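Local coordinates for FYVE, RhoGEF and PH domain-containing protein 5 (Homo sapiens, PDB 3MPX) that activates the small GTPase CDC42 by exchanging bound GDP for GTP, this piece holding the DH and first PH domains of the exchange factor, at residues K35-M40 and L167-R172; H43-F48 and E78-H83; D57-E62 and S141-A146; A112-F117 and L201-K206. All coordinates share one frame; numbering follows the deposited sequence.

Interaction 1 (K35-M40 and L167-R172); sequences KAYVEM and LRVVQR
The ring of Tyr-37 has the aliphatic chain of Arg-172 over one face. Arg-172 CG sits 3.5 Å from the ring centroid, only 7° off the normal, a CH-pi contact. Arg-172 CB lies nearer the hydroxyl end of the ring and Arg-172 CD nearer Tyr-37 CG. At the ring edge, near its plane, are the carbonyl oxygens of Arg-168 and Val-169. The phenol donates a hydrogen bond from Tyr-37 OH to Val-169 O, 2.7 Å long. Tyr-37 CG is anti to its own N (chi1 -177°), which sends the ring across to helix 162-184. A phenylalanine here would probably leave Val-169 O without this donor. Beside the ring, the selenomethionine Met-40 bends at chi2 and chi3. Its CE comes to 3.4 Å from Arg-168 O and 3.7 Å from Arg-168 CB. The guanidinium of Arg-172 runs on past the ring to Glu-34, in a salt bridge, and to Ser-33 and Gln-175. The two segments run antiparallel at 148°, with axes 11.1 Å apart, as part of the helical bundle of the DH (RhoGEF) domain. Helix 66-98 brings His-86 edge-to-face with Tyr-37, and helix 117-138 adds His-120 beside Tyr-37 and His-123 beside Val-169.

Interaction 2 (H43-F48 and E78-H83); sequences HLNLDF and ELPAIH
Leu-79 carries the apolar part of this contact. Its CD1 meets the edge of the Phe-48 ring, in the ring plane, at 3.6 Å from Phe-48 CD2. The two side chains cross at about a right angle. The anti placement of Phe-48 CG relative to N (chi1 177°) brings the ring edge to this methyl, although the CB of Phe-48 does not point straight at the other helix. Leu-44 joins more loosely, with its CD2 4.2 Å from Leu-79 CD1. The polar part belongs to Asn-45, whose amide lies across the turn of Leu-79, Pro-80 and His-83. Asn-45 OD1 packs against the proline, 3.4 Å from Pro-80 CG. It is also 3.2 Å from Pro-80 N, but that nitrogen has no hydrogen to give, so no bond forms. On the other branch, Asn-45 ND2 touches His-83 CB at 3.6 Å, and the amide and imidazole planes are 30° apart. The amide nitrogen donates within its own helix, to Leu-41 O. No hydrogen bond joins the two segments. The backbone is irregular on both sides: a pi-type turn spans 45-48, and helix 66-98 is kinked at Leu-79 and Pro-80. Leu-166 of helix 162-184 touches Leu-44, Phe-48 and Leu-79. The two segments run at 154° with axes 9.8 Å apart; such antiparallel packing is characteristic of the elongated helical bundle of the DH domain.

Interaction 3 (D57-E62 and S141-A146); sequences DDMDHE and SPRLAA
Met-59 and Arg-143 have the nearest CA atoms, 7.5 Å apart, where the last turn of helix 21-59 and the type I turn from Met-59 to Glu-62 face the start of helix 142-152. This is one end of the DH helical bundle. Asp-58 and Arg-143 form a salt bridge at its outer side. Arg-143 NE donates to Asp-58 OD2 over 2.8 Å, with an N-H...O angle of 157°. The oxygen lies at the edge of the guanidinium, near its plane, and accepts with its anti lone pair. The carboxylate and guanidinium planes are turned 48° apart, so the two groups do not lie flat together. Arg-143 bends at chi2 (71°), which places NE beside the Asp-58 carboxylate. The selenomethionine Met-59 fills the inner side. Its CE reaches 3.8 Å from Arg-143 CG and 3.5 Å from Leu-144 CB. The Met-59 and Leu-144 side chains cross at about a right angle. Leu-144 itself also packs on Val-52 and Leu-56 of helix 21-59, and on Leu-134 of helix 117-138. The turn is tied back separately: Asp-60 forms salt bridges with Arg-69 and Arg-73 of helix 66-98. Ser-141 is the N-cap of helix 142-152. Its OG accepts from Leu-144 N at 3.1 Å, and Met-59 SE lies 3.5 Å from the same Ser-141 OG.

Interaction 4 (A112-F117 and L201-K206); sequences AREQGF and LSLISK
Leu-203 points from helix 192-214 into the segment 112-117 and divides its two methyls between Glu-114 and Phe-117. CG is anti to the leucine's N (chi1 -176°), which carries the fork across to segment 112-117. The CD1 branch rests on the base of Glu-114, 4.0 Å from both Glu-114 CA and Glu-114 CB. The CD2 branch lies 3.7 Å from Phe-117 CD2. It approaches the ring obliquely, and the two side chains cross at about a right angle. Ile-204 takes a face of the same ring, with its CG1 4.4 Å from Phe-117 CE1. An alanine in place of Leu-203 would remove both methyl branches and is likely to leave a gap between Glu-114 and the Phe-117 ring. The segment 112-117 is the link between helix 108-111 and helix 117-138 of the DH domain. Phe-117 is buried and also touches Ile-89 of helix 66-98, Leu-173 of helix 162-184 and Phe-110 of helix 108-111. The outer side is more polar. Glu-114 stretches out beyond CG, and its OE2 stands 4.7 Å from Lys-206 NZ, opposite charges that do not touch. No hydrogen bond crosses between the segments. Within the helix, Ser-202 O accepts from both Ser-205 OG, at 2.9 Å, and Lys-206 N. Both donors come from the same face of its carbonyl plane.

In the fold
Helix 21-59 carries the first segment of three contacts in turn: 35-40, 43-48 and 57-62. Interaction 2 closes first, when helix 66-98 returns along it. Segment 112-117 then opens interaction 4. Interaction 3 closes next, at helix 142-152, and interaction 1 follows at helix 162-184. Interaction 4 closes last, on helix 192-214. Interactions 2 and 3 both fall within the span of interaction 1 and cross each other. Interaction 4 crosses interactions 1 and 3 but follows interaction 2 in series. Interactions 1 and 2 touch through Val-169 and Leu-44. The centres of interactions 3 and 4 are about 36 Å apart, well separated in the DH bundle.

Interaction 1 (K35-M40 and L167-R172)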
loop_
_atom_site.group_PDB
_atom_site.type_symbol
_atom_site.label_atom_id
_atom_site.label_comp_id
_atom_site.label_asym_id
_atom_site.label_seq_id
_atom_site.Cartn_x
_atom_site.Cartn_y
_atom_site.Cartn_z
ATOM N N LYS A 35 1.236 -2.991 -15.908
ATOM C CA LYS A 35 0.425 -3.934 -16.698
ATOM C C LYS A 35 -0.605 -4.593 -15.784
ATOM O O LYS A 35 -1.808 -4.534 -16.055
ATOM C CB LYS A 35 1.291 -5.038 -17.338
ATOM C CG LYS A 35 2.259 -4.546 -18.377
ATOM C CD LYS A 35 2.837 -5.666 -19.207
ATOM C CE LYS A 35 3.888 -5.150 -20.172
ATOM N NZ LYS A 35 5.192 -5.873 -20.050
ATOM N N ALA A 36 -0.128 -5.182 -14.675
ATOM C CA ALA A 36 -0.967 -5.857 -13.685
ATOM C C ALA A 36 -2.045 -4.945 -13.093
ATOM O O ALA A 36 -3.135 -5.430 -12.772
ATOM C CB ALA A 36 -0.099 -6.415 -12.583
ATOM N N TYR A 37 -1.732 -3.632 -12.953
ATOM C CA TYR A 37 -2.604 -2.603 -12.407
ATOM C C TYR A 37 -3.698 -2.215 -13.395
ATOM O O TYR A 37 -4.849 -2.016 -12.990
ATOM C CB TYR A 37 -1.776 -1.380 -12.011
ATOM C CG TYR A 37 -2.571 -0.276 -11.354
ATOM C CD1 TYR A 37 -3.186 -0.470 -10.114
ATOM C CD2 TYR A 37 -2.701 0.973 -11.961
ATOM C CE1 TYR A 37 -3.917 0.550 -9.500
ATOM C CE2 TYR A 37 -3.409 2.007 -11.345
ATOM C CZ TYR A 37 -4.014 1.790 -10.115
ATOM O OH TYR A 37 -4.686 2.806 -9.492
ATOM N N VAL A 38 -3.335 -2.113 -14.689
ATOM C CA VAL A 38 -4.229 -1.759 -15.794
ATOM C C VAL A 38 -5.222 -2.913 -16.028
ATOM O O VAL A 38 -6.409 -2.665 -16.235
ATOM C CB VAL A 38 -3.422 -1.352 -17.045
ATOM C CG1 VAL A 38 -4.309 -1.263 -18.280
ATOM C CG2 VAL A 38 -2.714 -0.027 -16.804
ATOM N N GLU A 39 -4.747 -4.165 -15.891
ATOM C CA GLU A 39 -5.541 -5.396 -15.969
ATOM C C GLU A 39 -6.569 -5.374 -14.812
ATOM O O GLU A 39 -7.737 -5.714 -15.002
ATOM C CB GLU A 39 -4.589 -6.610 -15.844
ATOM C CG GLU A 39 -5.247 -7.977 -15.650
ATOM C CD GLU A 39 -5.635 -8.762 -16.890
ATOM O OE1 GLU A 39 -6.150 -9.893 -16.726
ATOM O OE2 GLU A 39 -5.429 -8.260 -18.021
HETATM N N MSE A 40 -6.127 -4.941 -13.629
HETATM C CA MSE A 40 -6.950 -4.844 -12.445
HETATM C C MSE A 40 -7.980 -3.742 -12.589
HETATM O O MSE A 40 -9.132 -3.954 -12.214
HETATM C CB MSE A 40 -6.064 -4.632 -11.209
HETATM C CG MSE A 40 -6.821 -4.715 -9.895
HETATM SE SE MSE A 40 -7.576 -2.980 -9.410
HETATM C CE MSE A 40 -6.024 -2.219 -8.523
ATOM N N LEU A 167 -8.978 -0.154 -2.120
ATOM C CA LEU A 167 -7.756 0.414 -1.550
ATOM C C LEU A 167 -6.641 0.145 -2.569
ATOM O O LEU A 167 -5.719 0.956 -2.708
ATOM C CB LEU A 167 -7.370 -0.289 -0.227
ATOM C CG LEU A 167 -8.307 -0.191 0.981
ATOM C CD1 LEU A 167 -7.879 -1.158 2.051
ATOM C CD2 LEU A 167 -8.309 1.204 1.575
ATOM N N ARG A 168 -6.746 -1.009 -3.286
ATOM C CA ARG A 168 -5.824 -1.478 -4.320
ATOM C C ARG A 168 -5.653 -0.439 -5.451
ATOM O O ARG A 168 -4.569 -0.347 -6.021
ATOM C CB ARG A 168 -6.267 -2.852 -4.859
ATOM C CG ARG A 168 -5.636 -4.034 -4.134
ATOM C CD ARG A 168 -6.374 -5.315 -4.429
ATOM N NE ARG A 168 -6.803 -6.001 -3.204
ATOM C CZ ARG A 168 -7.541 -7.110 -3.178
ATOM N NH1 ARG A 168 -7.944 -7.677 -4.312
ATOM N NH2 ARG A 168 -7.882 -7.661 -2.020
ATOM N N VAL A 169 -6.694 0.377 -5.719
ATOM C CA VAL A 169 -6.667 1.491 -6.672
ATOM C C VAL A 169 -5.712 2.578 -6.134
ATOM O O VAL A 169 -4.732 2.895 -6.797
ATOM C CB VAL A 169 -8.105 2.025 -6.951
ATOM C CG1 VAL A 169 -8.110 3.389 -7.652
ATOM C CG2 VAL A 169 -8.918 1.004 -7.741
ATOM N N VAL A 170 -5.972 3.094 -4.910
ATOM C CA VAL A 170 -5.232 4.153 -4.202
ATOM C C VAL A 170 -3.794 3.712 -3.805
ATOM O O VAL A 170 -2.931 4.552 -3.560
ATOM C CB VAL A 170 -6.061 4.573 -2.953
ATOM C CG1 VAL A 170 -5.440 5.755 -2.202
ATOM C CG2 VAL A 170 -7.506 4.863 -3.321
ATOM N N GLN A 171 -3.569 2.413 -3.687
ATOM C CA GLN A 171 -2.289 1.849 -3.281
ATOM C C GLN A 171 -1.174 2.062 -4.357
ATOM O O GLN A 171 -0.008 2.275 -3.998
ATOM C CB GLN A 171 -2.509 0.368 -2.913
ATOM C CG GLN A 171 -1.287 -0.522 -2.886
ATOM C CD GLN A 171 -1.708 -1.947 -2.709
ATOM O OE1 GLN A 171 -1.700 -2.462 -1.604
ATOM N NE2 GLN A 171 -2.130 -2.598 -3.786
ATOM N N ARG A 172 -1.543 2.062 -5.659
ATOM C CA ARG A 172 -0.586 2.282 -6.750
ATOM C C ARG A 172 0.214 3.576 -6.565
ATOM O O ARG A 172 1.386 3.641 -6.958
ATOM C CB ARG A 172 -1.315 2.339 -8.095
ATOM C CG ARG A 172 -0.401 2.237 -9.321
ATOM C CD ARG A 172 0.413 0.946 -9.381
ATOM N NE ARG A 172 1.323 0.969 -10.521
ATOM C CZ ARG A 172 2.510 0.385 -10.556
ATOM N NH1 ARG A 172 3.253 0.451 -11.647
ATOM N NH2 ARG A 172 2.970 -0.268 -9.493
#

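Interaction 2 (H43-F48 and E78-H83)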
loop_
_atom_site.group_PDB
_atom_site.type_symbol
_atom_site.label_atom_id
_atom_site.label_comp_id
_atom_site.label_asym_id
_atom_site.label_seq_id
_atom_site.Cartn_x
_atom_site.Cartn_y
_atom_site.Cartn_z
ATOM N N HIS A 43 -10.971 -4.973 -15.136
ATOM C CA HIS A 43 -11.931 -5.893 -14.500
ATOM C C HIS A 43 -12.728 -5.241 -13.390
ATOM O O HIS A 43 -13.847 -5.675 -13.101
ATOM C CB HIS A 43 -11.216 -7.160 -14.003
ATOM C CG HIS A 43 -10.647 -7.956 -15.146
ATOM N ND1 HIS A 43 -9.275 -8.028 -15.370
ATOM C CD2 HIS A 43 -11.289 -8.587 -16.163
ATOM C CE1 HIS A 43 -9.127 -8.737 -16.477
ATOM N NE2 HIS A 43 -10.310 -9.093 -16.994
ATOM N N LEU A 44 -12.179 -4.167 -12.801
ATOM C CA LEU A 44 -12.876 -3.380 -11.814
ATOM C C LEU A 44 -13.998 -2.621 -12.529
ATOM O O LEU A 44 -15.131 -2.615 -12.061
ATOM C CB LEU A 44 -11.910 -2.402 -11.154
ATOM C CG LEU A 44 -12.443 -1.674 -9.913
ATOM C CD1 LEU A 44 -12.726 -2.638 -8.764
ATOM C CD2 LEU A 44 -11.481 -0.638 -9.475
ATOM N N ASN A 45 -13.692 -2.023 -13.689
ATOM C CA ASN A 45 -14.654 -1.247 -14.463
ATOM C C ASN A 45 -15.751 -2.105 -15.082
ATOM O O ASN A 45 -16.894 -1.656 -15.181
ATOM C CB ASN A 45 -13.933 -0.442 -15.517
ATOM C CG ASN A 45 -13.522 0.883 -14.979
ATOM O OD1 ASN A 45 -14.301 1.833 -14.990
ATOM N ND2 ASN A 45 -12.340 0.945 -14.390
ATOM N N LEU A 46 -15.417 -3.336 -15.461
ATOM C CA LEU A 46 -16.380 -4.252 -16.047
ATOM C C LEU A 46 -17.245 -4.881 -14.966
ATOM O O LEU A 46 -18.466 -4.865 -15.094
ATOM C CB LEU A 46 -15.666 -5.346 -16.875
ATOM C CG LEU A 46 -16.559 -6.326 -17.667
ATOM C CD1 LEU A 46 -17.068 -5.699 -18.971
ATOM C CD2 LEU A 46 -15.803 -7.602 -18.016
ATOM N N ASP A 47 -16.625 -5.420 -13.907
ATOM C CA ASP A 47 -17.324 -6.177 -12.873
ATOM C C ASP A 47 -17.809 -5.353 -11.675
ATOM O O ASP A 47 -18.697 -5.812 -10.944
ATOM C CB ASP A 47 -16.444 -7.352 -12.405
ATOM C CG ASP A 47 -15.812 -8.171 -13.536
ATOM O OD1 ASP A 47 -16.282 -8.058 -14.702
ATOM O OD2 ASP A 47 -14.837 -8.914 -13.260
ATOM N N PHE A 48 -17.237 -4.168 -11.449
ATOM C CA PHE A 48 -17.678 -3.366 -10.324
ATOM C C PHE A 48 -18.433 -2.142 -10.824
ATOM O O PHE A 48 -19.642 -2.092 -10.640
ATOM C CB PHE A 48 -16.522 -3.014 -9.380
ATOM C CG PHE A 48 -16.902 -2.113 -8.230
ATOM C CD1 PHE A 48 -17.652 -2.594 -7.166
ATOM C CD2 PHE A 48 -16.498 -0.788 -8.204
ATOM C CE1 PHE A 48 -17.988 -1.765 -6.103
ATOM C CE2 PHE A 48 -16.829 0.037 -7.137
ATOM C CZ PHE A 48 -17.574 -0.454 -6.092
ATOM N N GLU A 78 -15.122 8.225 -11.247
ATOM C CA GLU A 78 -13.679 8.345 -11.182
ATOM C C GLU A 78 -12.946 7.109 -11.689
ATOM O O GLU A 78 -11.865 7.247 -12.261
ATOM C CB GLU A 78 -13.263 8.666 -9.746
ATOM C CG GLU A 78 -13.680 10.059 -9.286
ATOM C CD GLU A 78 -13.401 11.192 -10.263
ATOM O OE1 GLU A 78 -14.307 12.035 -10.466
ATOM O OE2 GLU A 78 -12.289 11.228 -10.842
ATOM N N LEU A 79 -13.547 5.911 -11.524
ATOM C CA LEU A 79 -12.944 4.636 -11.927
ATOM C C LEU A 79 -12.608 4.588 -13.416
ATOM O O LEU A 79 -11.431 4.358 -13.690
ATOM C CB LEU A 79 -13.766 3.412 -11.491
ATOM C CG LEU A 79 -14.095 3.266 -9.983
ATOM C CD1 LEU A 79 -14.812 1.946 -9.722
ATOM C CD2 LEU A 79 -12.840 3.356 -9.100
ATOM N N PRO A 80 -13.545 4.889 -14.375
ATOM C CA PRO A 80 -13.170 4.896 -15.815
ATOM C C PRO A 80 -12.087 5.927 -16.186
ATOM O O PRO A 80 -11.209 5.641 -17.010
ATOM C CB PRO A 80 -14.485 5.212 -16.525
ATOM C CG PRO A 80 -15.545 4.905 -15.565
ATOM C CD PRO A 80 -14.989 5.173 -14.212
ATOM N N ALA A 81 -12.132 7.112 -15.545
ATOM C CA ALA A 81 -11.165 8.186 -15.738
ATOM C C ALA A 81 -9.779 7.736 -15.306
ATOM O O ALA A 81 -8.795 8.118 -15.943
ATOM C CB ALA A 81 -11.578 9.412 -14.933
ATOM N N ILE A 82 -9.701 6.945 -14.208
ATOM C CA ILE A 82 -8.441 6.409 -13.685
ATOM C C ILE A 82 -7.953 5.320 -14.618
ATOM O O ILE A 82 -6.802 5.361 -15.023
ATOM C CB ILE A 82 -8.534 5.958 -12.199
ATOM C CG1 ILE A 82 -8.691 7.178 -11.270
ATOM C CG2 ILE A 82 -7.317 5.106 -11.774
ATOM C CD1 ILE A 82 -9.586 6.947 -10.006
ATOM N N HIS A 83 -8.837 4.397 -15.015
ATOM C CA HIS A 83 -8.505 3.327 -15.958
ATOM C C HIS A 83 -7.828 3.881 -17.244
ATOM O O HIS A 83 -6.778 3.375 -17.657
ATOM C CB HIS A 83 -9.756 2.508 -16.299
ATOM C CG HIS A 83 -9.506 1.408 -17.289
ATOM N ND1 HIS A 83 -10.366 1.187 -18.344
ATOM C CD2 HIS A 83 -8.487 0.516 -17.363
ATOM C CE1 HIS A 83 -9.852 0.173 -19.024
ATOM N NE2 HIS A 83 -8.722 -0.263 -18.475
#

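Interaction 3 (D57-E62 and S141-A146)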
loop_
_atom_site.group_PDB
_atom_site.type_symbol
_atom_site.label_atom_id
_atom_site.label_comp_id
_atom_site.label_asym_id
_atom_site.label_seq_id
_atom_site.Cartn_x
_atom_site.Cartn_y
_atom_site.Cartn_z
ATOM N N ASP A 57 -29.027 2.234 -12.464
ATOM C CA ASP A 57 -29.909 2.601 -13.591
ATOM C C ASP A 57 -31.304 1.974 -13.430
ATOM O O ASP A 57 -32.297 2.634 -13.767
ATOM C CB ASP A 57 -29.317 2.191 -14.952
ATOM C CG ASP A 57 -28.124 3.000 -15.458
ATOM O OD1 ASP A 57 -27.944 4.161 -15.005
ATOM O OD2 ASP A 57 -27.378 2.480 -16.323
ATOM N N ASP A 58 -31.383 0.720 -12.883
ATOM C CA ASP A 58 -32.653 0.019 -12.627
ATOM C C ASP A 58 -33.381 0.648 -11.435
ATOM O O ASP A 58 -34.616 0.745 -11.426
ATOM C CB ASP A 58 -32.417 -1.471 -12.335
ATOM C CG ASP A 58 -31.967 -2.357 -13.480
ATOM O OD1 ASP A 58 -32.185 -1.981 -14.644
ATOM O OD2 ASP A 58 -31.458 -3.466 -13.205
HETATM N N MSE A 59 -32.604 1.052 -10.418
HETATM C CA MSE A 59 -33.111 1.632 -9.172
HETATM C C MSE A 59 -33.674 3.013 -9.354
HETATM O O MSE A 59 -34.402 3.488 -8.479
HETATM C CB MSE A 59 -32.044 1.649 -8.092
HETATM C CG MSE A 59 -31.639 0.278 -7.632
HETATM SE SE MSE A 59 -30.036 0.435 -6.556
HETATM C CE MSE A 59 -29.065 -0.725 -7.464
ATOM N N ASP A 60 -33.373 3.663 -10.489
ATOM C CA ASP A 60 -33.939 4.975 -10.781
ATOM C C ASP A 60 -35.475 4.892 -10.792
ATOM O O ASP A 60 -36.131 5.773 -10.239
ATOM C CB ASP A 60 -33.398 5.508 -12.109
ATOM C CG ASP A 60 -31.954 5.978 -12.043
ATOM O OD1 ASP A 60 -31.603 6.695 -11.075
ATOM O OD2 ASP A 60 -31.191 5.681 -12.989
ATOM N N HIS A 61 -36.024 3.765 -11.317
ATOM C CA HIS A 61 -37.451 3.434 -11.435
ATOM C C HIS A 61 -38.066 2.730 -10.196
ATOM O O HIS A 61 -39.262 2.435 -10.227
ATOM C CB HIS A 61 -37.686 2.558 -12.676
ATOM C CG HIS A 61 -36.946 3.020 -13.886
ATOM N ND1 HIS A 61 -35.922 2.265 -14.433
ATOM C CD2 HIS A 61 -37.066 4.172 -14.586
ATOM C CE1 HIS A 61 -35.467 2.967 -15.455
ATOM N NE2 HIS A 61 -36.127 4.123 -15.586
ATOM N N GLU A 62 -37.289 2.482 -9.113
ATOM C CA GLU A 62 -37.782 1.837 -7.874
ATOM C C GLU A 62 -39.174 2.337 -7.448
ATOM O O GLU A 62 -39.500 3.503 -7.667
ATOM C CB GLU A 62 -36.800 2.035 -6.704
ATOM C CG GLU A 62 -35.692 0.997 -6.622
ATOM C CD GLU A 62 -34.736 1.103 -5.443
ATOM O OE1 GLU A 62 -34.004 0.114 -5.195
ATOM O OE2 GLU A 62 -34.724 2.156 -4.759
ATOM N N SER A 141 -31.308 -3.046 -0.447
ATOM C CA SER A 141 -31.378 -2.921 -1.895
ATOM C C SER A 141 -30.965 -4.241 -2.562
ATOM O O SER A 141 -29.804 -4.391 -2.955
ATOM C CB SER A 141 -30.518 -1.757 -2.384
ATOM O OG SER A 141 -30.394 -1.739 -3.797
ATOM N N PRO A 142 -31.913 -5.193 -2.729
ATOM C CA PRO A 142 -31.580 -6.464 -3.395
ATOM C C PRO A 142 -30.785 -6.300 -4.699
ATOM O O PRO A 142 -29.793 -6.985 -4.863
ATOM C CB PRO A 142 -32.957 -7.102 -3.624
ATOM C CG PRO A 142 -33.790 -6.589 -2.504
ATOM C CD PRO A 142 -33.333 -5.168 -2.312
ATOM N N ARG A 143 -31.172 -5.361 -5.576
ATOM C CA ARG A 143 -30.494 -5.055 -6.847
ATOM C C ARG A 143 -29.023 -4.601 -6.635
ATOM O O ARG A 143 -28.130 -5.082 -7.342
ATOM C CB ARG A 143 -31.294 -3.982 -7.619
ATOM C CG ARG A 143 -30.842 -3.716 -9.048
ATOM C CD ARG A 143 -31.167 -4.854 -10.002
ATOM N NE ARG A 143 -30.262 -4.889 -11.149
ATOM C CZ ARG A 143 -29.003 -5.317 -11.098
ATOM N NH1 ARG A 143 -28.474 -5.710 -9.948
ATOM N NH2 ARG A 143 -28.249 -5.310 -12.188
ATOM N N LEU A 144 -28.776 -3.663 -5.693
ATOM C CA LEU A 144 -27.414 -3.222 -5.424
ATOM C C LEU A 144 -26.634 -4.362 -4.740
ATOM O O LEU A 144 -25.466 -4.596 -5.094
ATOM C CB LEU A 144 -27.378 -1.931 -4.588
ATOM C CG LEU A 144 -26.007 -1.223 -4.507
ATOM C CD1 LEU A 144 -25.688 -0.493 -5.776
ATOM C CD2 LEU A 144 -25.959 -0.251 -3.347
ATOM N N ALA A 145 -27.300 -5.117 -3.823
ATOM C CA ALA A 145 -26.672 -6.252 -3.164
ATOM C C ALA A 145 -26.248 -7.292 -4.200
ATOM O O ALA A 145 -25.104 -7.717 -4.173
ATOM C CB ALA A 145 -27.598 -6.857 -2.134
ATOM N N ALA A 146 -27.115 -7.589 -5.178
ATOM C CA ALA A 146 -26.872 -8.521 -6.281
ATOM C C ALA A 146 -25.673 -8.080 -7.103
ATOM O O ALA A 146 -24.924 -8.940 -7.555
ATOM C CB ALA A 146 -28.103 -8.621 -7.176
#

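Interaction 4 (A112-F117 and L201-K206)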
loop_
_atom_site.group_PDB
_atom_site.type_symbol
_atom_site.label_atom_id
_atom_site.label_comp_id
_atom_site.label_asym_id
_atom_site.label_seq_id
_atom_site.Cartn_x
_atom_site.Cartn_y
_atom_site.Cartn_z
ATOM N N ALA A 112 3.644 14.890 -17.260
ATOM C CA ALA A 112 2.762 15.197 -18.382
ATOM C C ALA A 112 1.272 15.014 -18.005
ATOM O O ALA A 112 0.393 15.596 -18.652
ATOM C CB ALA A 112 3.119 14.292 -19.553
ATOM N N ARG A 113 1.019 14.203 -16.947
ATOM C CA ARG A 113 -0.282 13.785 -16.477
ATOM C C ARG A 113 -0.658 14.391 -15.103
ATOM O O ARG A 113 -1.071 13.675 -14.193
ATOM C CB ARG A 113 -0.327 12.246 -16.470
ATOM C CG ARG A 113 -0.391 11.670 -17.873
ATOM C CD ARG A 113 0.307 10.337 -18.032
ATOM N NE ARG A 113 0.134 9.773 -19.380
ATOM C CZ ARG A 113 0.985 9.951 -20.391
ATOM N NH1 ARG A 113 0.741 9.410 -21.574
ATOM N NH2 ARG A 113 2.079 10.682 -20.227
ATOM N N GLU A 114 -0.586 15.723 -14.971
ATOM C CA GLU A 114 -0.984 16.379 -13.728
ATOM C C GLU A 114 -2.512 16.274 -13.557
ATOM O O GLU A 114 -2.966 15.837 -12.505
ATOM C CB GLU A 114 -0.495 17.831 -13.689
ATOM C CG GLU A 114 -0.559 18.451 -12.305
ATOM C CD GLU A 114 0.019 19.849 -12.231
ATOM O OE1 GLU A 114 -0.658 20.802 -12.683
ATOM O OE2 GLU A 114 1.164 19.987 -11.739
ATOM N N GLN A 115 -3.280 16.611 -14.616
ATOM C CA GLN A 115 -4.742 16.542 -14.726
ATOM C C GLN A 115 -5.244 15.105 -14.494
ATOM O O GLN A 115 -6.330 14.913 -13.956
ATOM C CB GLN A 115 -5.180 17.052 -16.124
ATOM C CG GLN A 115 -6.590 16.623 -16.581
ATOM C CD GLN A 115 -6.888 16.931 -18.035
ATOM O OE1 GLN A 115 -6.604 16.136 -18.941
ATOM N NE2 GLN A 115 -7.500 18.083 -18.287
ATOM N N GLY A 116 -4.461 14.120 -14.923
ATOM C CA GLY A 116 -4.811 12.714 -14.769
ATOM C C GLY A 116 -4.880 12.249 -13.331
ATOM O O GLY A 116 -5.879 11.654 -12.918
ATOM N N PHE A 117 -3.814 12.532 -12.562
ATOM C CA PHE A 117 -3.690 12.194 -11.153
ATOM C C PHE A 117 -4.664 13.026 -10.296
ATOM O O PHE A 117 -4.806 12.770 -9.101
ATOM C CB PHE A 117 -2.231 12.355 -10.682
ATOM C CG PHE A 117 -1.323 11.214 -11.092
ATOM C CD1 PHE A 117 -1.287 10.034 -10.363
ATOM C CD2 PHE A 117 -0.481 11.331 -12.192
ATOM C CE1 PHE A 117 -0.456 8.976 -10.752
ATOM C CE2 PHE A 117 0.346 10.270 -12.580
ATOM C CZ PHE A 117 0.353 9.101 -11.852
ATOM N N LEU A 201 7.730 13.009 -8.134
ATOM C CA LEU A 201 7.584 12.600 -6.747
ATOM C C LEU A 201 6.763 13.577 -5.951
ATOM O O LEU A 201 5.999 13.160 -5.076
ATOM C CB LEU A 201 8.937 12.345 -6.075
ATOM C CG LEU A 201 9.433 10.910 -6.234
ATOM C CD1 LEU A 201 10.916 10.791 -5.899
ATOM C CD2 LEU A 201 8.582 9.958 -5.435
ATOM N N SER A 202 6.900 14.868 -6.257
ATOM C CA SER A 202 6.166 15.903 -5.545
ATOM C C SER A 202 4.717 15.966 -6.059
ATOM O O SER A 202 3.787 16.190 -5.265
ATOM C CB SER A 202 6.886 17.245 -5.643
ATOM O OG SER A 202 6.701 17.820 -6.920
ATOM N N LEU A 203 4.538 15.693 -7.372
ATOM C CA LEU A 203 3.246 15.649 -8.056
ATOM C C LEU A 203 2.395 14.551 -7.410
ATOM O O LEU A 203 1.232 14.791 -7.118
ATOM C CB LEU A 203 3.459 15.400 -9.582
ATOM C CG LEU A 203 2.231 15.402 -10.521
ATOM C CD1 LEU A 203 2.585 15.908 -11.908
ATOM C CD2 LEU A 203 1.652 13.997 -10.689
ATOM N N ILE A 204 2.973 13.366 -7.171
ATOM C CA ILE A 204 2.273 12.225 -6.565
ATOM C C ILE A 204 2.064 12.475 -5.086
ATOM O O ILE A 204 1.036 12.056 -4.555
ATOM C CB ILE A 204 3.019 10.881 -6.841
ATOM C CG1 ILE A 204 2.880 10.466 -8.317
ATOM C CG2 ILE A 204 2.552 9.736 -5.920
ATOM C CD1 ILE A 204 4.055 9.637 -8.806
ATOM N N SER A 205 3.027 13.152 -4.414
ATOM C CA SER A 205 2.916 13.427 -2.979
ATOM C C SER A 205 1.787 14.389 -2.726
ATOM O O SER A 205 1.135 14.248 -1.714
ATOM C CB SER A 205 4.225 13.928 -2.383
ATOM O OG SER A 205 4.406 15.323 -2.576
ATOM N N LYS A 206 1.495 15.308 -3.684
ATOM C CA LYS A 206 0.377 16.252 -3.623
ATOM C C LYS A 206 -0.928 15.438 -3.587
ATOM O O LYS A 206 -1.824 15.752 -2.796
ATOM C CB LYS A 206 0.389 17.192 -4.841
ATOM C CG LYS A 206 0.903 18.618 -4.568
ATOM C CD LYS A 206 2.158 19.019 -5.391
ATOM C CE LYS A 206 1.994 19.098 -6.913
ATOM N NZ LYS A 206 3.293 19.300 -7.644
#